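Local coordinates for arginine--tRNA ligase (Campylobacter jejuni, PDB 3FNR), which catalyses the ATP-dependent attachment of L-arginine to tRNA(Arg), releasing AMP and diphosphate, as a monomeric class I aminoacyl-tRNA synthetase, at residues P44-H49 with G291-M296; G52-D57 with A307-F312; I239-A244 with I270-V275; S276-G281 with E322-D327. The protein carries 1 engineered substitution. All coordinates share one frame; numbering follows the deposited sequence.

Contact 1 of 4, residues P44-H49 with G291-M296; sequences PLHIGH and GNFILM
His46 and Phe293 lie ring over ring in an offset stack, their centroids 4.3 Å apart and their planes 18° from parallel. Phe293 CG sits over one face of the imidazole, shifted toward its rim and 3.6 Å from His46 NE2. The methylene shares that face: Phe293 CB stands 3.8 Å from the centroid of the His46 ring, a CH-pi contact. Both side chains turn CG beside their own backbone N (chi1 -63° for His46, -59° for Phe293), and from these starts the rings overlap. Beneath the stack the two backbones meet in a single bridge at His46 and Leu295. Met296 N donates to Leu45 O at 2.9 Å, and Ile47 N donates to Ile294 O at 2.9 Å. Each carbonyl oxygen also takes a CA-H contact, from Leu295 and His46 respectively. Apolar groups flank the bridge. Leu45 and Met296 lie side by side, Leu45 CD1 3.9 Å from Met296 SD, Ile47 CG2 rests on Ile294 CB, and Pro44 CG touches Leu295 CD2. Residues 44-49 belong to the HIGH region, the signature of class I synthetases that in this family helps to bind ATP; residues 291-296 come shortly after the unmodelled 287-289, and Gly291 and Asn292 are poorly ordered. The motif is held on both sides of its first histidine by backbone bonds, and at that histidine by the ring stack. Farther out, Asn154 of helix 136-157 accepts from Leu45 N, while that helix packs on Pro44 and Leu45. Val299 of helix 296-303, for which Leu295 is the N-cap residue, touches both Ile47 and Ile294, and helix 50-65 follows directly after His49.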
loop_
_atom_site.group_PDB
_atom_site.type_symbol
_atom_site.label_atom_id
_atom_site.label_comp_id
_atom_site.label_asym_id
_atom_site.label_seq_id
_atom_site.Cartn_x
_atom_site.Cartn_y
_atom_site.Cartn_z
ATOM N N PRO A 44 -3.964 -12.987 9.974
ATOM C CA PRO A 44 -4.011 -12.431 8.620
ATOM C C PRO A 44 -4.416 -10.959 8.670
ATOM O O PRO A 44 -5.017 -10.515 9.657
ATOM C CB PRO A 44 -5.104 -13.256 7.935
ATOM C CG PRO A 44 -5.977 -13.740 9.053
ATOM C CD PRO A 44 -5.055 -13.950 10.217
ATOM N N LEU A 45 -4.077 -10.217 7.618
ATOM C CA LEU A 45 -4.383 -8.790 7.544
ATOM C C LEU A 45 -5.883 -8.518 7.562
ATOM O O LEU A 45 -6.657 -9.170 6.865
ATOM C CB LEU A 45 -3.744 -8.165 6.303
ATOM C CG LEU A 45 -2.216 -8.170 6.248
ATOM C CD1 LEU A 45 -1.719 -7.440 5.020
ATOM C CD2 LEU A 45 -1.637 -7.544 7.501
ATOM N N HIS A 46 -6.287 -7.573 8.398
ATOM C CA HIS A 46 -7.664 -7.126 8.417
ATOM C C HIS A 46 -7.868 -6.162 7.254
ATOM O O HIS A 46 -6.895 -5.689 6.655
ATOM C CB HIS A 46 -7.989 -6.465 9.752
ATOM C CG HIS A 46 -7.889 -7.392 10.925
ATOM N ND1 HIS A 46 -7.633 -6.947 12.205
ATOM C CD2 HIS A 46 -8.003 -8.739 11.011
ATOM C CE1 HIS A 46 -7.601 -7.979 13.029
ATOM N NE2 HIS A 46 -7.821 -9.078 12.330
ATOM N N ILE A 47 -9.126 -5.886 6.929
ATOM C CA ILE A 47 -9.462 -5.000 5.817
ATOM C C ILE A 47 -9.040 -3.547 6.083
ATOM O O ILE A 47 -8.702 -2.827 5.150
ATOM C CB ILE A 47 -10.966 -5.137 5.395
ATOM C CG1 ILE A 47 -11.237 -4.485 4.032
ATOM C CG2 ILE A 47 -11.909 -4.602 6.466
ATOM C CD1 ILE A 47 -10.337 -4.972 2.897
ATOM N N GLY A 48 -9.002 -3.146 7.357
ATOM C CA GLY A 48 -8.564 -1.806 7.750
ATOM C C GLY A 48 -7.110 -1.484 7.443
ATOM O O GLY A 48 -6.711 -0.319 7.469
ATOM N N HIS A 49 -6.318 -2.515 7.153
ATOM C CA HIS A 49 -4.931 -2.346 6.720
ATOM C C HIS A 49 -4.814 -2.071 5.220
ATOM O O HIS A 49 -3.746 -1.675 4.742
ATOM C CB HIS A 49 -4.104 -3.596 7.054
ATOM C CG HIS A 49 -3.833 -3.775 8.517
ATOM N ND1 HIS A 49 -4.353 -4.821 9.248
ATOM C CD2 HIS A 49 -3.101 -3.036 9.385
ATOM C CE1 HIS A 49 -3.953 -4.719 10.502
ATOM N NE2 HIS A 49 -3.194 -3.644 10.612
ATOM N N GLY A 291 -14.559 -15.875 11.923
ATOM C CA GLY A 291 -13.781 -14.781 12.507
ATOM C C GLY A 291 -14.619 -13.562 12.851
ATOM O O GLY A 291 -15.690 -13.350 12.274
ATOM N N ASN A 292 -14.127 -12.758 13.791
ATOM C CA ASN A 292 -14.826 -11.544 14.222
ATOM C C ASN A 292 -14.373 -10.277 13.471
ATOM O O ASN A 292 -14.856 -9.173 13.743
ATOM C CB ASN A 292 -14.684 -11.359 15.740
ATOM C CG ASN A 292 -15.933 -10.767 16.377
ATOM O OD1 ASN A 292 -17.028 -11.325 16.265
ATOM N ND2 ASN A 292 -15.771 -9.639 17.062
ATOM N N PHE A 293 -13.453 -10.454 12.524
ATOM C CA PHE A 293 -12.924 -9.363 11.711
ATOM C C PHE A 293 -13.051 -9.691 10.224
ATOM O O PHE A 293 -12.991 -10.858 9.836
ATOM C CB PHE A 293 -11.448 -9.120 12.039
ATOM C CG PHE A 293 -11.189 -8.765 13.475
ATOM C CD1 PHE A 293 -11.363 -7.459 13.925
ATOM C CD2 PHE A 293 -10.750 -9.733 14.376
ATOM C CE1 PHE A 293 -11.118 -7.121 15.257
ATOM C CE2 PHE A 293 -10.499 -9.410 15.709
ATOM C CZ PHE A 293 -10.685 -8.100 16.152
ATOM N N ILE A 294 -13.223 -8.666 9.394
ATOM C CA ILE A 294 -13.194 -8.858 7.946
ATOM C C ILE A 294 -11.737 -8.857 7.480
ATOM O O ILE A 294 -10.964 -7.958 7.811
ATOM C CB ILE A 294 -14.030 -7.794 7.185
ATOM C CG1 ILE A 294 -15.489 -7.817 7.650
ATOM C CG2 ILE A 294 -13.958 -8.016 5.671
ATOM C CD1 ILE A 294 -16.223 -6.493 7.466
ATOM N N LEU A 295 -11.381 -9.880 6.714
ATOM C CA LEU A 295 -10.016 -10.105 6.273
ATOM C C LEU A 295 -9.788 -9.473 4.908
ATOM O O LEU A 295 -10.652 -9.553 4.036
ATOM C CB LEU A 295 -9.756 -11.613 6.161
ATOM C CG LEU A 295 -9.291 -12.496 7.329
ATOM C CD1 LEU A 295 -10.177 -12.408 8.560
ATOM C CD2 LEU A 295 -9.185 -13.952 6.857
ATOM N N MET A 296 -8.618 -8.861 4.727
ATOM C CA MET A 296 -8.178 -8.336 3.429
ATOM C C MET A 296 -8.264 -9.431 2.364
ATOM O O MET A 296 -8.727 -9.190 1.248
ATOM C CB MET A 296 -6.748 -7.783 3.546
ATOM C CG MET A 296 -6.183 -7.143 2.285
ATOM S SD MET A 296 -4.537 -6.452 2.542
ATOM C CE MET A 296 -3.740 -6.936 1.048
#

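Contact 2 of 4, residues G52-D57 with A307-F312; sequences GAVFGD and ALRYIF
Asp57 swings CG away from its backbone N (chi1 -174°), and Arg309 folds back through bends at chi2 and chi3, bringing carboxylate and guanidinium together in a salt bridge. The grip is end-on but falls on one oxygen: Arg309 NH1 reaches Asp57 OD1 at 2.9 Å, and Arg309 NH2 reaches the same Asp57 OD1 at 3.0 Å. Both nitrogens come from the anti side, with the two flat groups 72° apart, so this is not the coplanar two-oxygen pairing. Arg61 NE adds a further salt bridge to that oxygen, which would favour the charged carboxylate in this buried place. Ala158 O and Thr58 OG1 take up NH1 and NH2 of Arg309, which helps to fix the guanidinium's rotation. Below the ion pair Val54 makes the apolar contacts. Its CG2 meets Leu308 CD2 at 3.8 Å; its CG1 lies 4.0 Å from Phe312 CB and 3.9 Å from Arg309 NE, sliding past the arginine's chain. The short axes of 52-57 and 307-311 cross at -83°, 9.6 Å apart at closest approach, joining helix 50-65 to helix 305-311. Helix 296-303 backs Leu308 and Ile311, and helix 336-353 covers Tyr310.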
loop_
_atom_site.group_PDB
_atom_site.type_symbol
_atom_site.label_atom_id
_atom_site.label_comp_id
_atom_site.label_asym_id
_atom_site.label_seq_id
_atom_site.Cartn_x
_atom_site.Cartn_y
_atom_site.Cartn_z
ATOM N N GLY A 52 -3.926 1.719 3.699
ATOM C CA GLY A 52 -2.507 1.997 3.967
ATOM C C GLY A 52 -1.598 1.183 3.061
ATOM O O GLY A 52 -0.698 1.728 2.413
ATOM N N ALA A 53 -1.866 -0.118 2.983
ATOM C CA ALA A 53 -1.076 -1.018 2.126
ATOM C C ALA A 53 -1.120 -0.609 0.639
ATOM O O ALA A 53 -0.075 -0.493 -0.013
ATOM C CB ALA A 53 -1.552 -2.432 2.294
ATOM N N VAL A 54 -2.325 -0.373 0.122
ATOM C CA VAL A 54 -2.521 -0.043 -1.301
ATOM C C VAL A 54 -1.906 1.318 -1.613
ATOM O O VAL A 54 -1.186 1.467 -2.606
ATOM C CB VAL A 54 -4.022 -0.110 -1.696
ATOM C CG1 VAL A 54 -4.296 0.565 -3.068
ATOM C CG2 VAL A 54 -4.488 -1.558 -1.713
ATOM N N PHE A 55 -2.160 2.297 -0.742
ATOM C CA PHE A 55 -1.559 3.626 -0.877
ATOM C C PHE A 55 -0.026 3.563 -0.888
ATOM O O PHE A 55 0.616 4.168 -1.751
ATOM C CB PHE A 55 -2.060 4.577 0.222
ATOM C CG PHE A 55 -1.680 6.026 0.005
ATOM C CD1 PHE A 55 -2.559 6.898 -0.641
ATOM C CD2 PHE A 55 -0.458 6.527 0.470
ATOM C CE1 PHE A 55 -2.215 8.245 -0.833
ATOM C CE2 PHE A 55 -0.105 7.875 0.272
ATOM C CZ PHE A 55 -0.985 8.727 -0.379
ATOM N N GLY A 56 0.559 2.827 0.055
ATOM C CA GLY A 56 2.024 2.785 0.182
ATOM C C GLY A 56 2.727 2.113 -0.978
ATOM O O GLY A 56 3.817 2.537 -1.393
ATOM N N ASP A 57 2.112 1.066 -1.510
ATOM C CA ASP A 57 2.735 0.345 -2.618
ATOM C C ASP A 57 2.647 1.175 -3.887
ATOM O O ASP A 57 3.600 1.227 -4.665
ATOM C CB ASP A 57 2.095 -1.024 -2.838
ATOM C CG ASP A 57 2.839 -1.833 -3.880
ATOM O OD1 ASP A 57 2.235 -2.173 -4.917
ATOM O OD2 ASP A 57 4.048 -2.084 -3.679
ATOM N N ALA A 307 -9.529 -4.586 -8.534
ATOM C CA ALA A 307 -10.602 -3.835 -7.909
ATOM C C ALA A 307 -10.152 -3.250 -6.582
ATOM O O ALA A 307 -10.416 -2.083 -6.317
ATOM C CB ALA A 307 -11.825 -4.710 -7.723
ATOM N N LEU A 308 -9.451 -4.046 -5.771
ATOM C CA LEU A 308 -8.896 -3.569 -4.492
ATOM C C LEU A 308 -7.930 -2.417 -4.720
ATOM O O LEU A 308 -8.017 -1.377 -4.056
ATOM C CB LEU A 308 -8.175 -4.692 -3.731
ATOM C CG LEU A 308 -7.823 -4.329 -2.280
ATOM C CD1 LEU A 308 -8.834 -4.899 -1.314
ATOM C CD2 LEU A 308 -6.439 -4.813 -1.918
ATOM N N ARG A 309 -7.030 -2.603 -5.682
ATOM C CA ARG A 309 -6.032 -1.609 -6.004
ATOM C C ARG A 309 -6.666 -0.322 -6.537
ATOM O O ARG A 309 -6.091 0.752 -6.396
ATOM C CB ARG A 309 -5.019 -2.165 -7.010
ATOM C CG ARG A 309 -4.113 -3.308 -6.497
ATOM C CD ARG A 309 -3.323 -2.940 -5.248
ATOM N NE ARG A 309 -2.381 -1.841 -5.473
ATOM C CZ ARG A 309 -1.058 -1.969 -5.539
ATOM N NH1 ARG A 309 -0.488 -3.158 -5.405
ATOM N NH2 ARG A 309 -0.299 -0.894 -5.749
ATOM N N TYR A 310 -7.844 -0.429 -7.147
ATOM C CA TYR A 310 -8.528 0.744 -7.674
ATOM C C TYR A 310 -9.289 1.469 -6.575
ATOM O O TYR A 310 -9.073 2.661 -6.345
ATOM C CB TYR A 310 -9.482 0.397 -8.823
ATOM C CG TYR A 310 -10.005 1.650 -9.512
ATOM C CD1 TYR A 310 -11.110 2.358 -9.007
ATOM C CD2 TYR A 310 -9.362 2.158 -10.639
ATOM C CE1 TYR A 310 -11.562 3.536 -9.620
ATOM C CE2 TYR A 310 -9.804 3.322 -11.260
ATOM C CZ TYR A 310 -10.896 4.006 -10.747
ATOM O OH TYR A 310 -11.319 5.150 -11.379
ATOM N N ILE A 311 -10.199 0.743 -5.932
ATOM C CA ILE A 311 -11.118 1.282 -4.949
ATOM C C ILE A 311 -10.357 1.982 -3.837
ATOM O O ILE A 311 -10.684 3.112 -3.484
ATOM C CB ILE A 311 -11.999 0.155 -4.352
ATOM C CG1 ILE A 311 -12.972 -0.370 -5.406
ATOM C CG2 ILE A 311 -12.777 0.642 -3.142
ATOM C CD1 ILE A 311 -13.537 -1.749 -5.085
ATOM N N PHE A 312 -9.308 1.331 -3.330
ATOM C CA PHE A 312 -8.587 1.846 -2.167
ATOM C C PHE A 312 -7.647 3.018 -2.460
ATOM O O PHE A 312 -7.085 3.617 -1.544
ATOM C CB PHE A 312 -7.900 0.704 -1.403
ATOM C CG PHE A 312 -8.854 -0.098 -0.556
ATOM C CD1 PHE A 312 -9.056 0.229 0.778
ATOM C CD2 PHE A 312 -9.589 -1.141 -1.103
ATOM C CE1 PHE A 312 -9.948 -0.491 1.564
ATOM C CE2 PHE A 312 -10.494 -1.859 -0.323
ATOM C CZ PHE A 312 -10.667 -1.534 1.014
#

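Contact 3 of 4, residues I239-A244 with I270-V275; sequences INIWGA and ILAQMV
Ile241 and Ile270 pair side by side in a parallel bridge, the first of three that continue through Trp242 with Leu271 and Gly243 with Ala272. Backbone hydrogen bonds carry the ladder. Ile270 N donates to Asn240 O at 2.8 Å, Trp242 N to Ile270 O at 2.9 Å, and Ala272 N to Trp242 O at 2.8 Å, each donor nearly in line with the acceptor's C=O. The fourth is bent: Ala244 N binds Ala272 O at 3.0 Å from above the carbonyl plane, with a 142° angle at the hydrogen, where the first strand turns out of the sheet. CA-H contacts reinforce the ladder, from Ile241 CA to Ile270 O and from Leu271 CA to Trp242 O. Apolar contacts divide between the two faces. On the face of Ile241, Ile270 and Ala272, the CG2 branch of Ile241, anti to the backbone N, meets Ala272 CB at 4.1 Å; farther back along the strand Ile239 CG2 touches Ile270 CD1 at 3.7 Å. On the other face Leu271 CD2 lies 4.0 Å from Trp242 CB, while the indole turns off from residues 270-275. Past the ladder Ala244 CB abuts Gln273 CG at 3.8 Å, and Gln273 bends at chi2 so that its OE1 accepts from Met274 N. The pair forms the strands of a beta-alpha-beta unit with helix 250-258, part of the nucleotide-binding (Rossmann-type) fold of class I synthetases. Strand 31-35 borders strand 237-243 on its other edge, bonding to Ile239, and Phe55 of helix 50-65 packs on Ile241 and Ile270.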
loop_
_atom_site.group_PDB
_atom_site.type_symbol
_atom_site.label_atom_id
_atom_site.label_comp_id
_atom_site.label_asym_id
_atom_site.label_seq_id
_atom_site.Cartn_x
_atom_site.Cartn_y
_atom_site.Cartn_z
ATOM N N ILE A 239 8.876 8.475 5.725
ATOM C CA ILE A 239 7.418 8.549 5.620
ATOM C C ILE A 239 6.767 7.411 6.408
ATOM O O ILE A 239 7.170 6.254 6.274
ATOM C CB ILE A 239 6.961 8.459 4.143
ATOM C CG1 ILE A 239 7.775 9.425 3.265
ATOM C CG2 ILE A 239 5.454 8.686 4.031
ATOM C CD1 ILE A 239 7.480 9.296 1.764
ATOM N N ASN A 240 5.786 7.754 7.242
ATOM C CA ASN A 240 4.917 6.772 7.871
ATOM C C ASN A 240 3.508 6.877 7.309
ATOM O O ASN A 240 3.044 7.966 6.981
ATOM C CB ASN A 240 4.823 7.013 9.375
ATOM C CG ASN A 240 6.134 6.792 10.101
ATOM O OD1 ASN A 240 7.105 6.252 9.550
ATOM N ND2 ASN A 240 6.167 7.226 11.360
ATOM N N ILE A 241 2.826 5.744 7.211
ATOM C CA ILE A 241 1.392 5.750 6.959
ATOM C C ILE A 241 0.689 5.184 8.189
ATOM O O ILE A 241 0.839 4.002 8.518
ATOM C CB ILE A 241 1.013 4.970 5.681
ATOM C CG1 ILE A 241 1.704 5.580 4.454
ATOM C CG2 ILE A 241 -0.497 4.972 5.486
ATOM C CD1 ILE A 241 1.638 4.714 3.236
ATOM N N TRP A 242 -0.056 6.038 8.877
ATOM C CA TRP A 242 -0.765 5.634 10.088
ATOM C C TRP A 242 -2.270 5.719 9.867
ATOM O O TRP A 242 -2.731 6.447 8.984
ATOM C CB TRP A 242 -0.386 6.535 11.273
ATOM C CG TRP A 242 1.038 6.409 11.780
ATOM C CD1 TRP A 242 1.973 5.473 11.416
ATOM C CD2 TRP A 242 1.662 7.229 12.784
ATOM N NE1 TRP A 242 3.143 5.684 12.102
ATOM C CE2 TRP A 242 2.981 6.746 12.955
ATOM C CE3 TRP A 242 1.238 8.330 13.549
ATOM C CZ2 TRP A 242 3.884 7.327 13.861
ATOM C CZ3 TRP A 242 2.139 8.914 14.449
ATOM C CH2 TRP A 242 3.449 8.405 14.595
ATOM N N GLY A 243 -3.029 4.992 10.683
ATOM C CA GLY A 243 -4.482 5.116 10.690
ATOM C C GLY A 243 -4.842 6.475 11.243
ATOM O O GLY A 243 -4.163 6.970 12.149
ATOM N N ALA A 244 -5.909 7.069 10.707
ATOM C CA ALA A 244 -6.326 8.433 11.058
ATOM C C ALA A 244 -6.647 8.637 12.536
ATOM O O ALA A 244 -6.527 9.749 13.047
ATOM C CB ALA A 244 -7.505 8.865 10.202
ATOM N N ILE A 270 1.630 10.352 6.965
ATOM C CA ILE A 270 0.435 10.291 6.114
ATOM C C ILE A 270 -0.669 9.528 6.838
ATOM O O ILE A 270 -0.449 8.420 7.309
ATOM C CB ILE A 270 0.744 9.623 4.768
ATOM C CG1 ILE A 270 1.680 10.508 3.942
ATOM C CG2 ILE A 270 -0.546 9.294 3.993
ATOM C CD1 ILE A 270 2.219 9.833 2.717
ATOM N N LEU A 271 -1.854 10.119 6.934
ATOM C CA LEU A 271 -2.966 9.472 7.633
ATOM C C LEU A 271 -3.971 8.810 6.695
ATOM O O LEU A 271 -4.530 9.454 5.803
ATOM C CB LEU A 271 -3.672 10.456 8.566
ATOM C CG LEU A 271 -2.918 11.021 9.775
ATOM C CD1 LEU A 271 -3.806 12.023 10.489
ATOM C CD2 LEU A 271 -2.470 9.934 10.758
ATOM N N ALA A 272 -4.179 7.515 6.897
ATOM C CA ALA A 272 -5.115 6.739 6.098
ATOM C C ALA A 272 -6.472 6.688 6.791
ATOM O O ALA A 272 -6.599 6.151 7.896
ATOM C CB ALA A 272 -4.578 5.329 5.864
ATOM N N GLN A 273 -7.487 7.247 6.141
ATOM C CA GLN A 273 -8.820 7.281 6.734
ATOM C C GLN A 273 -9.611 5.987 6.593
ATOM O O GLN A 273 -9.261 5.124 5.791
ATOM C CB GLN A 273 -9.631 8.473 6.225
ATOM C CG GLN A 273 -9.717 9.603 7.232
ATOM C CD GLN A 273 -10.823 9.429 8.279
ATOM O OE1 GLN A 273 -11.120 8.319 8.735
ATOM N NE2 GLN A 273 -11.426 10.545 8.673
ATOM N N MET A 274 -10.667 5.884 7.399
ATOM C CA MET A 274 -11.531 4.705 7.419
ATOM C C MET A 274 -12.226 4.474 6.074
ATOM O O MET A 274 -12.551 5.415 5.344
ATOM C CB MET A 274 -12.569 4.826 8.537
ATOM C CG MET A 274 -13.005 3.497 9.147
ATOM S SD MET A 274 -11.888 2.906 10.436
ATOM C CE MET A 274 -12.784 1.470 11.028
ATOM N N VAL A 275 -12.418 3.200 5.743
ATOM C CA VAL A 275 -13.134 2.808 4.529
ATOM C C VAL A 275 -14.433 2.073 4.904
ATOM O O VAL A 275 -14.430 1.203 5.780
ATOM C CB VAL A 275 -12.251 1.929 3.608
ATOM C CG1 VAL A 275 -13.025 1.441 2.404
ATOM C CG2 VAL A 275 -11.021 2.699 3.153
#

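Contact 4 of 4, residues S276-G281 with E322-D327; sequences SLLKDG and EFDISD
The Asp324 carboxylate is gripped across the contact by two backbone nitrogens: Asp324 OD2 accepts from Gly281 N at 2.9 Å on its syn side, and Asp324 OD1 takes a weak bond from Asp280 N. The same OD1 accepts from Ser326 N at 3.2 Å, which makes an Asx turn at the end of strand 321-324, a strand that runs parallel to strand 267-279 in the catalytic-domain sheet. One carboxylate, with CG anti to its own backbone N (chi1 -158°), thus ties the turn after strand 267-279 to the 3-10 segment 325-327 that follows strand 321-324. Three bonds join the strands: Phe323 N to Ser276 O, Leu278 N to Phe323 O, and Ile325 N to Leu278 O, the last 2.8 Å long and 171° at the hydrogen. On the face of Ser276, Leu278 and Glu322, the leucine CD1 reaches the glutamate carboxylate carbon. Leu277 and Ile325 meet at about a right angle, with Val299 and Ile303 of helix 296-303 beneath them. Lys279 NZ leads off to a salt bridge with Glu302 of that helix, its aliphatic part lying against Ile325. There Ile325 CG1, set between its own backbone N and carbonyl carbon (chi1 68°), comes to 3.8 Å from Lys279 CG and 3.3 Å from Leu278 O.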
loop_
_atom_site.group_PDB
_atom_site.type_symbol
_atom_site.label_atom_id
_atom_site.label_comp_id
_atom_site.label_asym_id
_atom_site.label_seq_id
_atom_site.Cartn_x
_atom_site.Cartn_y
_atom_site.Cartn_z
ATOM N N SER A 276 -15.539 2.442 4.260
ATOM C CA SER A 276 -16.790 1.699 4.390
ATOM C C SER A 276 -17.027 0.846 3.158
ATOM O O SER A 276 -17.141 1.369 2.044
ATOM C CB SER A 276 -17.972 2.645 4.584
ATOM O OG SER A 276 -17.898 3.303 5.832
ATOM N N LEU A 277 -17.099 -0.467 3.350
ATOM C CA LEU A 277 -17.441 -1.367 2.255
ATOM C C LEU A 277 -18.908 -1.742 2.311
ATOM O O LEU A 277 -19.432 -2.076 3.374
ATOM C CB LEU A 277 -16.579 -2.628 2.282
ATOM C CG LEU A 277 -15.178 -2.552 1.685
ATOM C CD1 LEU A 277 -14.409 -3.801 2.063
ATOM C CD2 LEU A 277 -15.213 -2.370 0.166
ATOM N N LEU A 278 -19.562 -1.679 1.157
ATOM C CA LEU A 278 -20.975 -2.027 1.042
ATOM C C LEU A 278 -21.181 -3.136 0.027
ATOM O O LEU A 278 -20.412 -3.260 -0.926
ATOM C CB LEU A 278 -21.809 -0.815 0.611
ATOM C CG LEU A 278 -21.845 0.455 1.461
ATOM C CD1 LEU A 278 -22.566 1.547 0.705
ATOM C CD2 LEU A 278 -22.524 0.208 2.785
ATOM N N LYS A 279 -22.219 -3.937 0.255
ATOM C CA LYS A 279 -22.743 -4.863 -0.746
ATOM C C LYS A 279 -24.269 -4.772 -0.742
ATOM O O LYS A 279 -24.907 -4.999 0.295
ATOM C CB LYS A 279 -22.287 -6.299 -0.480
ATOM C CG LYS A 279 -22.583 -7.252 -1.636
ATOM C CD LYS A 279 -23.109 -8.594 -1.139
ATOM C CE LYS A 279 -22.007 -9.628 -0.959
ATOM N NZ LYS A 279 -21.675 -10.302 -2.244
ATOM N N ASP A 280 -24.825 -4.424 -1.906
ATOM C CA ASP A 280 -26.273 -4.232 -2.130
ATOM C C ASP A 280 -26.907 -3.140 -1.254
ATOM O O ASP A 280 -28.082 -3.227 -0.884
ATOM C CB ASP A 280 -27.051 -5.562 -2.028
ATOM C CG ASP A 280 -26.601 -6.595 -3.061
ATOM O OD1 ASP A 280 -26.443 -7.782 -2.691
ATOM O OD2 ASP A 280 -26.410 -6.225 -4.240
ATOM N N GLY A 281 -26.119 -2.115 -0.931
ATOM C CA GLY A 281 -26.579 -0.990 -0.114
ATOM C C GLY A 281 -26.394 -1.171 1.384
ATOM O O GLY A 281 -26.564 -0.226 2.156
ATOM N N GLU A 322 -16.341 5.448 0.741
ATOM C CA GLU A 322 -17.443 4.499 0.768
ATOM C C GLU A 322 -17.598 3.901 -0.619
ATOM O O GLU A 322 -17.640 4.628 -1.617
ATOM C CB GLU A 322 -18.738 5.189 1.194
ATOM C CG GLU A 322 -19.923 4.243 1.393
ATOM C CD GLU A 322 -21.261 4.967 1.386
ATOM O OE1 GLU A 322 -21.617 5.571 0.346
ATOM O OE2 GLU A 322 -21.962 4.922 2.420
ATOM N N PHE A 323 -17.664 2.577 -0.689
ATOM C CA PHE A 323 -17.823 1.915 -1.974
ATOM C C PHE A 323 -18.725 0.700 -1.887
ATOM O O PHE A 323 -18.611 -0.095 -0.962
ATOM C CB PHE A 323 -16.466 1.520 -2.562
ATOM C CG PHE A 323 -16.494 1.317 -4.046
ATOM C CD1 PHE A 323 -16.270 2.389 -4.907
ATOM C CD2 PHE A 323 -16.751 0.060 -4.589
ATOM C CE1 PHE A 323 -16.302 2.210 -6.291
ATOM C CE2 PHE A 323 -16.786 -0.129 -5.967
ATOM C CZ PHE A 323 -16.562 0.949 -6.820
ATOM N N ASP A 324 -19.627 0.579 -2.860
ATOM C CA ASP A 324 -20.479 -0.596 -2.989
ATOM C C ASP A 324 -19.880 -1.545 -4.020
ATOM O O ASP A 324 -19.745 -1.195 -5.194
ATOM C CB ASP A 324 -21.909 -0.206 -3.387
ATOM C CG ASP A 324 -22.940 -1.283 -3.032
ATOM O OD1 ASP A 324 -22.639 -2.491 -3.153
ATOM O OD2 ASP A 324 -24.067 -0.914 -2.635
ATOM N N ILE A 325 -19.550 -2.752 -3.567
ATOM C CA ILE A 325 -18.889 -3.759 -4.400
ATOM C C ILE A 325 -19.781 -4.401 -5.472
ATOM O O ILE A 325 -19.289 -5.139 -6.332
ATOM C CB ILE A 325 -18.219 -4.866 -3.539
ATOM C CG1 ILE A 325 -19.270 -5.726 -2.824
ATOM C CG2 ILE A 325 -17.204 -4.247 -2.563
ATOM C CD1 ILE A 325 -18.747 -7.059 -2.337
ATOM N N SER A 326 -21.083 -4.115 -5.409
ATOM C CA SER A 326 -22.047 -4.597 -6.395
ATOM C C SER A 326 -21.883 -3.871 -7.730
ATOM O O SER A 326 -22.359 -4.340 -8.768
ATOM C CB SER A 326 -23.475 -4.422 -5.873
ATOM O OG SER A 326 -23.766 -3.055 -5.635
ATOM N N ASP A 327 -21.201 -2.724 -7.691
ATOM C CA ASP A 327 -20.902 -1.921 -8.878
ATOM C C ASP A 327 -19.944 -2.637 -9.834
ATOM O O ASP A 327 -19.914 -2.340 -11.030
ATOM C CB ASP A 327 -20.307 -0.567 -8.470
ATOM C CG ASP A 327 -21.255 0.273 -7.614
ATOM O OD1 ASP A 327 -20.910 1.442 -7.336
ATOM O OD2 ASP A 327 -22.334 -0.224 -7.213
#

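All four contacts lie in the class I catalytic domain. Contacts 3 and 4 share strand 267-279 and one sheet, their centres about 21 Å apart, pairing it with strand 237-243 and then with strand 321-324. Contact 3 falls wholly between the two segments of contacts 1 and 2, while contacts 1, 2 and 4 interleave along the chain. Contact 2 has its centre about 12 Å from that of contact 3, where Gly56 CA packs on Ile241 CD1. Ile47 joins contact 1 to both contact 2, through Phe312, and contact 4, through Leu277. The HIGH region is thus connected to helices and sheet formed by distant parts of the sequence.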